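Local coordinates for phosphate-specific transport system accessory protein PhoU homolog (Pseudomonas aeruginosa, PDB 4Q25) that forms a homodimer of helix-bundle subunits and probably takes part in regulating phosphate uptake as a negative regulator of the Pho regulon, at residues Q36-D39 against A40-L44; R67-D70 against E71-R75; L89-S92 against I93-V97. All blocks are in the same frame, centred on the assembly; numbering follows the deposited sequence.

How the contacts relate
Each contact is one run of helix, held by i to i+4 backbone bonds, and all three lie within the first of the chain's two PhoU domains. Contact 1, on helix 15-45, and contact 3, on helix 84-120, are largely buried on opposite sides of the chain's centre, about 26 Å apart between centres. Contact 2, on helix 59-78, is partly exposed, yet its apolar flank packs directly on contact 3, with centres about 10 Å apart. Contacts 2 and 3 both reach the second subunit, whereas contact 1 stays within its own chain. Chemistry follows place: water-bridged amides in contact 1, acidic groups facing the dimer partner in contact 2, serine hydroxyls set close to backbone carbonyls in contact 3.

Contact 1: residues Q36-D39 against A40-L44; sequences QVND and AVNAL
The amide ends of Asn38 and Asn42 come together one turn apart in a local i to i+4 contact near the C-terminal end of helix 15-45. Their planes are turned 73° against each other, with Asn38 ND2 3.6 Å from Asn42 ND2, and it is water that joins them. One water donates to Asn38 OD1 at 2.7 Å and to Asn42 OD1 at 2.8 Å. A second water accepts from Asn42 ND2 and donates to Asp39 OD1, while Asn38 ND2 gives its own hydrogen bond of 3.0 Å to that same Asp39 OD1. The donor meets the oxygen from above the carboxylate plane, although the carboxylate oxygen lies close to the plane of the amide. Asp39 OD1 is thus gripped by an amide and a water, and its OD2 forms a salt bridge with Lys35. With chi1 at 178°, Asn38 CG lies anti to its backbone N, and this carries the amide forward to Asn42, whose OD1 also accepts from Arg131.

Beneath this polar ridge runs regular alpha-helix: the bond from Val41 N to Val37 O is 3.0 Å long and nearly straight, at 176°. In the PhoU helix bundle, Asp39 and Asn42 touch Leu51 of helix 49-56. The other flank is largely apolar: Val37 CG1 and Val41 CG2 lie 4.4 Å apart against helices 127-149 and 188-220, while Ala40 and Ala43 pack on helix 84-120.

Contact 2: residues R67-D70 against E71-R75; sequences RNID and EECVR
Cys73 turns SG anti to its carbonyl carbon (chi1 -65°), which sets the sulfur back over the preceding turn, 3.3 Å from Ile69 O and 4.3 Å from Ile69 CG2. Glu71 has much the same first torsion and then bends at chi2, -55°; its CG passes 3.7 Å from Arg67 O before the carboxylate swings off the helix. The CB of Glu72 packs 3.3 Å from Ile69 O.

Four i to i+4 hydrogen bonds hold the backbone of this local helical contact. The link from Glu71 N to Arg67 O is 3.1 Å long and fairly straight, at 166°, whereas the one from Val74 N to Asp70 O is more bent. Within 71-75, the guanidinium of Arg75 lies over Glu72 CA.

The acidic ends find partners beyond these two segments. Across the dimer interface Asp70 forms a salt bridge with Lys95 of the second subunit. Glu71 OE1 forms a salt bridge with Arg88 and its OE2 a hydrogen bond with Tyr217 OH, both of the second subunit; Arg88 probably favours the ionised form of Glu71. Glu72 instead bonds to His25 on helix 15-45. The amphipathic helix 59-78 therefore lies with Ile69 against helices 15-45 and 84-120, Cys73 on helix 84-120, and Asp70, Glu71 and Val74 toward the second subunit.

Contact 3: residues L89-S92 against I93-V97; sequences LIIS and ISKSV
Ser94 N donates to Ile90 O at 2.9 Å, and Ile93 N to Leu89 O at the same length, the first the straighter at 164° against 145°. Two residues further on, the pattern slackens: Ser96 N is held weakly, by Ser92 O and by Ile93 O, and its hydroxyl steps in beside it. Ser96 OG stands in the crowded position between its backbone N and carbonyl carbon (chi1 74°), 2.9 Å from Ser92 O and 3.0 Å from Ile93 O, so its single proton may serve either carbonyl. Ser94 takes a similar torsion and adds a weak bond from OG to Ile91 O, which already receives Lys95 N.

Around this polar spine come the branched side chains. Ile93 lays CG1 over Leu89 O at 3.3 Å and brings CD1 to 4.1 Å from Leu89 CG, the two chains meeting at a slant; Phe148 of helix 127-149 packs against both. Lys95 runs extended past Ile91 toward the acidic helix 59-78 of the second subunit. Ser92 OG bonds to Arg88 O and to Leu214 O of helix 188-220. Such hydroxyl-to-carbonyl bonding probably helps serines fit among apolar neighbours in this buried part of helix 84-120.

Contact 1: residues Q36-D39 against A40-L44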
ATOM      1  N   GLN A  36      -4.814  14.001   9.505  1.00 33.88           N
ATOM      2  CA  GLN A  36      -4.442  14.135   8.120  1.00 33.59           C
ATOM      3  C   GLN A  36      -5.612  13.727   7.180  1.00 33.70           C
ATOM      4  O   GLN A  36      -5.840  14.348   6.137  1.00 33.84           O
ATOM      5  CB  GLN A  36      -3.193  13.306   7.796  1.00 37.04           C
ATOM      6  CG  GLN A  36      -1.844  13.997   7.947  1.00 40.85           C
ATOM      7  CD  GLN A  36      -0.762  13.288   7.109  1.00 46.78           C
ATOM      8  OE1 GLN A  36      -0.637  12.075   7.157  1.00 51.61           O
ATOM      9  NE2 GLN A  36      -0.015  14.035   6.318  1.00 49.22           N
ATOM     10  N   VAL A  37      -6.310  12.651   7.511  1.00 32.11           N
ATOM     11  CA  VAL A  37      -7.427  12.215   6.695  1.00 34.84           C
ATOM     12  C   VAL A  37      -8.517  13.283   6.669  1.00 37.95           C
ATOM     13  O   VAL A  37      -8.964  13.679   5.582  1.00 36.70           O
ATOM     14  CB  VAL A  37      -7.994  10.890   7.185  1.00 34.37           C
ATOM     15  CG1 VAL A  37      -9.289  10.541   6.487  1.00 34.52           C
ATOM     16  CG2 VAL A  37      -7.005   9.782   6.952  1.00 35.65           C
ATOM     17  N   ASN A  38      -8.908  13.747   7.860  1.00 34.29           N
ATOM     18  CA  ASN A  38      -9.852  14.850   8.019  1.00 35.06           C
ATOM     19  C   ASN A  38      -9.491  16.067   7.160  1.00 35.72           C
ATOM     20  O   ASN A  38     -10.307  16.553   6.368  1.00 34.71           O
ATOM     21  CB  ASN A  38      -9.901  15.260   9.489  1.00 36.52           C
ATOM     22  CG  ASN A  38     -10.821  16.440   9.749  1.00 37.32           C
ATOM     23  OD1 ASN A  38     -12.015  16.280   9.915  1.00 38.80           O
ATOM     24  ND2 ASN A  38     -10.259  17.622   9.813  1.00 42.97           N
ATOM     25  N   ASP A  39      -8.262  16.551   7.299  1.00 34.71           N
ATOM     26  CA  ASP A  39      -7.815  17.729   6.572  1.00 33.17           C
ATOM     27  C   ASP A  39      -7.737  17.513   5.082  1.00 32.91           C
ATOM     28  O   ASP A  39      -8.029  18.419   4.318  1.00 36.78           O
ATOM     29  CB  ASP A  39      -6.461  18.198   7.084  1.00 34.92           C
ATOM     30  CG  ASP A  39      -6.505  18.605   8.544  1.00 37.54           C
ATOM     31  OD1 ASP A  39      -7.600  18.898   9.054  1.00 36.00           O
ATOM     32  OD2 ASP A  39      -5.433  18.617   9.184  1.00 40.24           O
ATOM     33  N   ALA A  40      -7.319  16.340   4.642  1.00 32.32           N
ATOM     34  CA  ALA A  40      -7.250  16.069   3.221  1.00 30.29           C
ATOM     35  C   ALA A  40      -8.627  16.106   2.595  1.00 30.68           C
ATOM     36  O   ALA A  40      -8.822  16.713   1.569  1.00 31.71           O
ATOM     37  CB  ALA A  40      -6.628  14.725   2.961  1.00 30.53           C
ATOM     38  N   VAL A  41      -9.573  15.402   3.187  1.00 29.90           N
ATOM     39  CA  VAL A  41     -10.911  15.397   2.662  1.00 29.32           C
ATOM     40  C   VAL A  41     -11.445  16.838   2.617  1.00 29.53           C
ATOM     41  O   VAL A  41     -11.972  17.237   1.592  1.00 27.56           O
ATOM     42  CB  VAL A  41     -11.829  14.473   3.494  1.00 30.33           C
ATOM     43  CG1 VAL A  41     -13.252  14.490   2.947  1.00 31.17           C
ATOM     44  CG2 VAL A  41     -11.271  13.048   3.460  1.00 30.56           C
ATOM     45  N   ASN A  42     -11.315  17.598   3.709  1.00 28.34           N
ATOM     46  CA  ASN A  42     -11.797  18.979   3.739  1.00 32.54           C
ATOM     47  C   ASN A  42     -11.105  19.810   2.670  1.00 34.35           C
ATOM     48  O   ASN A  42     -11.734  20.668   2.046  1.00 34.04           O
ATOM     49  CB  ASN A  42     -11.555  19.645   5.109  1.00 33.70           C
ATOM     50  CG  ASN A  42     -12.431  19.078   6.229  1.00 35.25           C
ATOM     51  OD1 ASN A  42     -13.354  18.288   6.012  1.00 35.13           O
ATOM     52  ND2 ASN A  42     -12.134  19.499   7.448  1.00 38.83           N
ATOM     53  N   ALA A  43      -9.813  19.553   2.459  1.00 33.05           N
ATOM     54  CA  ALA A  43      -9.049  20.279   1.444  1.00 33.75           C
ATOM     55  C   ALA A  43      -9.626  20.061   0.076  1.00 33.80           C
ATOM     56  O   ALA A  43      -9.750  20.995  -0.698  1.00 31.89           O
ATOM     57  CB  ALA A  43      -7.597  19.853   1.434  1.00 33.12           C
ATOM     58  N   LEU A  44      -9.950  18.817  -0.250  1.00 31.14           N
ATOM     59  CA  LEU A  44     -10.465  18.537  -1.589  1.00 32.38           C
ATOM     60  C   LEU A  44     -11.814  19.232  -1.763  1.00 32.85           C
ATOM     61  O   LEU A  44     -12.015  19.982  -2.724  1.00 31.66           O
ATOM     62  CB  LEU A  44     -10.576  17.034  -1.826  1.00 32.03           C
ATOM     63  CG  LEU A  44     -10.960  16.558  -3.229  1.00 31.70           C
ATOM     64  CD1 LEU A  44     -10.453  15.149  -3.421  1.00 32.47           C
ATOM     65  CD2 LEU A  44     -12.459  16.591  -3.485  1.00 31.58           C
TER
HETATM   66  O   HOH W   1     -14.074  17.357   8.579  1.00 39.31           O
HETATM   67  O   HOH W   2      -9.526  20.772   8.370  1.00 41.53           O

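Contact 2: residues R67-D70 against E71-R75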
ATOM      1  N   ARG A  67       9.171   5.154  12.312  1.00 45.15           N
ATOM      2  CA  ARG A  67      10.536   4.710  12.575  1.00 47.82           C
ATOM      3  C   ARG A  67      10.827   4.656  14.058  1.00 47.37           C
ATOM      4  O   ARG A  67      11.416   3.686  14.542  1.00 47.59           O
ATOM      5  CB  ARG A  67      11.545   5.640  11.918  1.00 50.00           C
ATOM      6  CG  ARG A  67      11.551   5.537  10.404  1.00 52.98           C
ATOM      7  CD  ARG A  67      12.344   6.677   9.781  1.00 62.72           C
ATOM      8  NE  ARG A  67      11.847   6.948   8.432  1.00 69.26           N
ATOM      9  CZ  ARG A  67      11.498   8.146   7.970  1.00 65.96           C
ATOM     10  NH1 ARG A  67      11.647   9.231   8.719  1.00 65.18           N
ATOM     11  NH2 ARG A  67      11.041   8.256   6.730  1.00 69.32           N
ATOM     12  N   ASN A  68      10.403   5.689  14.778  1.00 47.07           N
ATOM     13  CA  ASN A  68      10.610   5.731  16.231  1.00 48.82           C
ATOM     14  C   ASN A  68       9.883   4.622  16.969  1.00 44.41           C
ATOM     15  O   ASN A  68      10.386   4.085  17.940  1.00 48.85           O
ATOM     16  CB  ASN A  68      10.233   7.097  16.808  1.00 48.30           C
ATOM     17  CG  ASN A  68      11.124   8.198  16.289  1.00 46.91           C
ATOM     18  OD1 ASN A  68      12.187   7.932  15.773  1.00 50.25           O
ATOM     19  ND2 ASN A  68      10.669   9.429  16.374  1.00 51.19           N
ATOM     20  N   ILE A  69       8.706   4.269  16.500  1.00 45.06           N
ATOM     21  CA  ILE A  69       7.933   3.212  17.135  1.00 42.65           C
ATOM     22  C   ILE A  69       8.542   1.851  16.805  1.00 42.36           C
ATOM     23  O   ILE A  69       8.532   0.963  17.632  1.00 40.87           O
ATOM     24  CB  ILE A  69       6.462   3.279  16.689  1.00 40.24           C
ATOM     25  CG1 ILE A  69       5.800   4.565  17.229  1.00 49.28           C
ATOM     26  CG2 ILE A  69       5.681   2.064  17.138  1.00 40.29           C
ATOM     27  CD1 ILE A  69       4.324   4.750  16.834  1.00 46.77           C
ATOM     28  N   ASP A  70       9.052   1.675  15.589  1.00 43.82           N
ATOM     29  CA  ASP A  70       9.644   0.391  15.191  1.00 44.84           C
ATOM     30  C   ASP A  70      10.853   0.099  16.044  1.00 41.47           C
ATOM     31  O   ASP A  70      11.020  -1.014  16.494  1.00 43.63           O
ATOM     32  CB  ASP A  70      10.053   0.357  13.700  1.00 47.87           C
ATOM     33  CG  ASP A  70       8.885  -0.001  12.773  1.00 53.54           C
ATOM     34  OD1 ASP A  70       8.206  -1.031  13.001  1.00 57.65           O
ATOM     35  OD2 ASP A  70       8.643   0.748  11.794  1.00 59.97           O
ATOM     36  N   GLU A  71      11.703   1.093  16.241  1.00 41.38           N
ATOM     37  CA  GLU A  71      12.911   0.913  17.063  1.00 45.99           C
ATOM     38  C   GLU A  71      12.562   0.628  18.508  1.00 48.38           C
ATOM     39  O   GLU A  71      13.203  -0.178  19.173  1.00 47.92           O
ATOM     40  CB  GLU A  71      13.808   2.131  16.995  1.00 45.02           C
ATOM     41  CG  GLU A  71      14.567   2.233  15.689  1.00 52.15           C
ATOM     42  CD  GLU A  71      15.366   0.975  15.387  1.00 57.22           C
ATOM     43  OE1 GLU A  71      16.393   0.761  16.057  1.00 53.43           O
ATOM     44  OE2 GLU A  71      14.933   0.198  14.497  1.00 59.73           O
ATOM     45  N   GLU A  72      11.514   1.278  18.975  1.00 51.00           N
ATOM     46  CA  GLU A  72      10.986   1.050  20.308  1.00 48.86           C
ATOM     47  C   GLU A  72      10.539  -0.392  20.493  1.00 47.15           C
ATOM     48  O   GLU A  72      10.808  -1.016  21.541  1.00 46.57           O
ATOM     49  CB  GLU A  72       9.818   2.006  20.534  1.00 49.18           C
ATOM     50  CG  GLU A  72       9.544   2.322  21.963  1.00 52.76           C
ATOM     51  CD  GLU A  72       8.365   3.256  22.119  1.00 60.15           C
ATOM     52  OE1 GLU A  72       7.762   3.235  23.217  1.00 69.67           O
ATOM     53  OE2 GLU A  72       8.041   4.002  21.160  1.00 52.56           O
ATOM     54  N   CYS A  73       9.841  -0.933  19.489  1.00 45.00           N
ATOM     55  CA  CYS A  73       9.426  -2.345  19.532  1.00 38.93           C
ATOM     56  C   CYS A  73      10.623  -3.266  19.538  1.00 40.88           C
ATOM     57  O   CYS A  73      10.548  -4.417  20.018  1.00 38.32           O
ATOM     58  CB  CYS A  73       8.558  -2.725  18.337  1.00 39.73           C
ATOM     59  SG  CYS A  73       6.966  -1.889  18.252  1.00 42.78           S
ATOM     60  N   VAL A  74      11.683  -2.820  18.902  1.00 42.04           N
ATOM     61  CA  VAL A  74      12.907  -3.566  18.882  1.00 44.66           C
ATOM     62  C   VAL A  74      13.547  -3.608  20.253  1.00 43.43           C
ATOM     63  O   VAL A  74      13.864  -4.648  20.741  1.00 43.94           O
ATOM     64  CB  VAL A  74      13.866  -3.041  17.786  1.00 40.61           C
ATOM     65  CG1 VAL A  74      15.273  -3.514  17.982  1.00 42.21           C
ATOM     66  CG2 VAL A  74      13.409  -3.511  16.444  1.00 40.40           C
ATOM     67  N   ARG A  75      13.643  -2.480  20.914  1.00 44.78           N
ATOM     68  CA  ARG A  75      14.275  -2.449  22.199  1.00 45.58           C
ATOM     69  C   ARG A  75      13.510  -3.259  23.216  1.00 49.42           C
ATOM     70  O   ARG A  75      14.073  -4.065  23.969  1.00 55.38           O
ATOM     71  CB  ARG A  75      14.452  -1.020  22.630  1.00 50.26           C
ATOM     72  CG  ARG A  75      15.080  -0.177  21.550  1.00 54.47           C
ATOM     73  CD  ARG A  75      15.594   1.151  22.049  1.00 56.24           C
ATOM     74  NE  ARG A  75      14.597   1.873  22.813  1.00 63.23           N
ATOM     75  CZ  ARG A  75      13.889   2.890  22.352  1.00 62.21           C
ATOM     76  NH1 ARG A  75      14.063   3.316  21.127  1.00 57.95           N
ATOM     77  NH2 ARG A  75      13.013   3.481  23.130  1.00 64.71           N
TER

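Contact 3: residues L89-S92 against I93-V97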
ATOM      1  N   LEU A  89       0.924  -8.154  21.261  1.00 53.96           N
ATOM      2  CA  LEU A  89       0.784  -6.701  21.299  1.00 57.83           C
ATOM      3  C   LEU A  89       1.873  -5.961  20.518  1.00 57.74           C
ATOM      4  O   LEU A  89       1.571  -5.079  19.731  1.00 58.36           O
ATOM      5  CB  LEU A  89       0.751  -6.186  22.735  1.00 55.50           C
ATOM      6  CG  LEU A  89       0.616  -4.666  22.907  1.00 61.02           C
ATOM      7  CD1 LEU A  89      -0.766  -4.158  22.497  1.00 62.50           C
ATOM      8  CD2 LEU A  89       0.907  -4.282  24.339  1.00 59.83           C
ATOM      9  N   ILE A  90       3.131  -6.294  20.774  1.00 58.16           N
ATOM     10  CA  ILE A  90       4.253  -5.744  20.016  1.00 53.16           C
ATOM     11  C   ILE A  90       4.080  -6.009  18.515  1.00 54.62           C
ATOM     12  O   ILE A  90       4.319  -5.140  17.683  1.00 51.22           O
ATOM     13  CB  ILE A  90       5.583  -6.374  20.445  1.00 53.80           C
ATOM     14  CG1 ILE A  90       5.880  -6.069  21.910  1.00 53.05           C
ATOM     15  CG2 ILE A  90       6.736  -5.900  19.559  1.00 51.73           C
ATOM     16  CD1 ILE A  90       6.183  -4.617  22.172  1.00 60.55           C
ATOM     17  N   ILE A  91       3.673  -7.220  18.173  1.00 51.89           N
ATOM     18  CA  ILE A  91       3.461  -7.568  16.784  1.00 52.77           C
ATOM     19  C   ILE A  91       2.322  -6.759  16.168  1.00 52.75           C
ATOM     20  O   ILE A  91       2.405  -6.374  15.015  1.00 55.91           O
ATOM     21  CB  ILE A  91       3.203  -9.074  16.628  1.00 56.03           C
ATOM     22  CG1 ILE A  91       4.518  -9.835  16.894  1.00 63.27           C
ATOM     23  CG2 ILE A  91       2.648  -9.412  15.242  1.00 56.20           C
ATOM     24  CD1 ILE A  91       4.410 -11.346  16.769  1.00 63.42           C
ATOM     25  N   SER A  92       1.259  -6.541  16.927  1.00 52.91           N
ATOM     26  CA  SER A  92       0.127  -5.759  16.463  1.00 54.06           C
ATOM     27  C   SER A  92       0.542  -4.313  16.293  1.00 50.14           C
ATOM     28  O   SER A  92       0.060  -3.628  15.404  1.00 47.34           O
ATOM     29  CB  SER A  92      -1.040  -5.847  17.454  1.00 57.40           C
ATOM     30  OG  SER A  92      -1.671  -7.106  17.307  1.00 63.40           O
ATOM     31  N   ILE A  93       1.445  -3.849  17.143  1.00 44.83           N
ATOM     32  CA  ILE A  93       1.906  -2.479  17.030  1.00 44.74           C
ATOM     33  C   ILE A  93       2.774  -2.294  15.782  1.00 47.44           C
ATOM     34  O   ILE A  93       2.547  -1.375  14.984  1.00 43.05           O
ATOM     35  CB  ILE A  93       2.655  -2.039  18.271  1.00 41.25           C
ATOM     36  CG1 ILE A  93       1.661  -1.809  19.405  1.00 46.02           C
ATOM     37  CG2 ILE A  93       3.431  -0.759  18.003  1.00 45.13           C
ATOM     38  CD1 ILE A  93       2.281  -1.574  20.768  1.00 49.09           C
ATOM     39  N   SER A  94       3.756  -3.162  15.595  1.00 44.51           N
ATOM     40  CA  SER A  94       4.688  -2.949  14.504  1.00 45.56           C
ATOM     41  C   SER A  94       3.999  -3.105  13.155  1.00 37.94           C
ATOM     42  O   SER A  94       4.324  -2.410  12.231  1.00 44.36           O
ATOM     43  CB  SER A  94       5.913  -3.860  14.620  1.00 48.84           C
ATOM     44  OG  SER A  94       5.589  -5.175  14.272  1.00 50.74           O
ATOM     45  N   LYS A  95       3.033  -3.991  13.039  1.00 36.23           N
ATOM     46  CA  LYS A  95       2.310  -4.112  11.787  1.00 41.14           C
ATOM     47  C   LYS A  95       1.349  -2.953  11.586  1.00 43.77           C
ATOM     48  O   LYS A  95       1.115  -2.533  10.463  1.00 45.61           O
ATOM     49  CB  LYS A  95       1.564  -5.435  11.695  1.00 45.84           C
ATOM     50  CG  LYS A  95       2.525  -6.584  11.463  1.00 51.36           C
ATOM     51  CD  LYS A  95       1.836  -7.893  11.160  1.00 57.39           C
ATOM     52  CE  LYS A  95       2.894  -8.954  10.880  1.00 59.78           C
ATOM     53  NZ  LYS A  95       2.243 -10.273  10.900  1.00 65.71           N
ATOM     54  N   SER A  96       0.825  -2.411  12.679  1.00 41.45           N
ATOM     55  CA  SER A  96      -0.167  -1.376  12.567  1.00 43.04           C
ATOM     56  C   SER A  96       0.445  -0.009  12.244  1.00 40.39           C
ATOM     57  O   SER A  96      -0.203   0.778  11.556  1.00 36.96           O
ATOM     58  CB  SER A  96      -1.112  -1.353  13.758  1.00 41.85           C
ATOM     59  OG  SER A  96      -0.447  -0.822  14.847  1.00 55.63           O
ATOM     60  N   VAL A  97       1.692   0.264  12.642  1.00 36.62           N
ATOM     61  CA  VAL A  97       2.324   1.517  12.211  1.00 36.42           C
ATOM     62  C   VAL A  97       2.527   1.579  10.680  1.00 38.10           C
ATOM     63  O   VAL A  97       2.576   2.655  10.108  1.00 41.32           O
ATOM     64  CB  VAL A  97       3.665   1.828  12.914  1.00 42.22           C
ATOM     65  CG1 VAL A  97       3.443   2.009  14.389  1.00 46.29           C
ATOM     66  CG2 VAL A  97       4.702   0.748  12.668  1.00 45.07           C
TER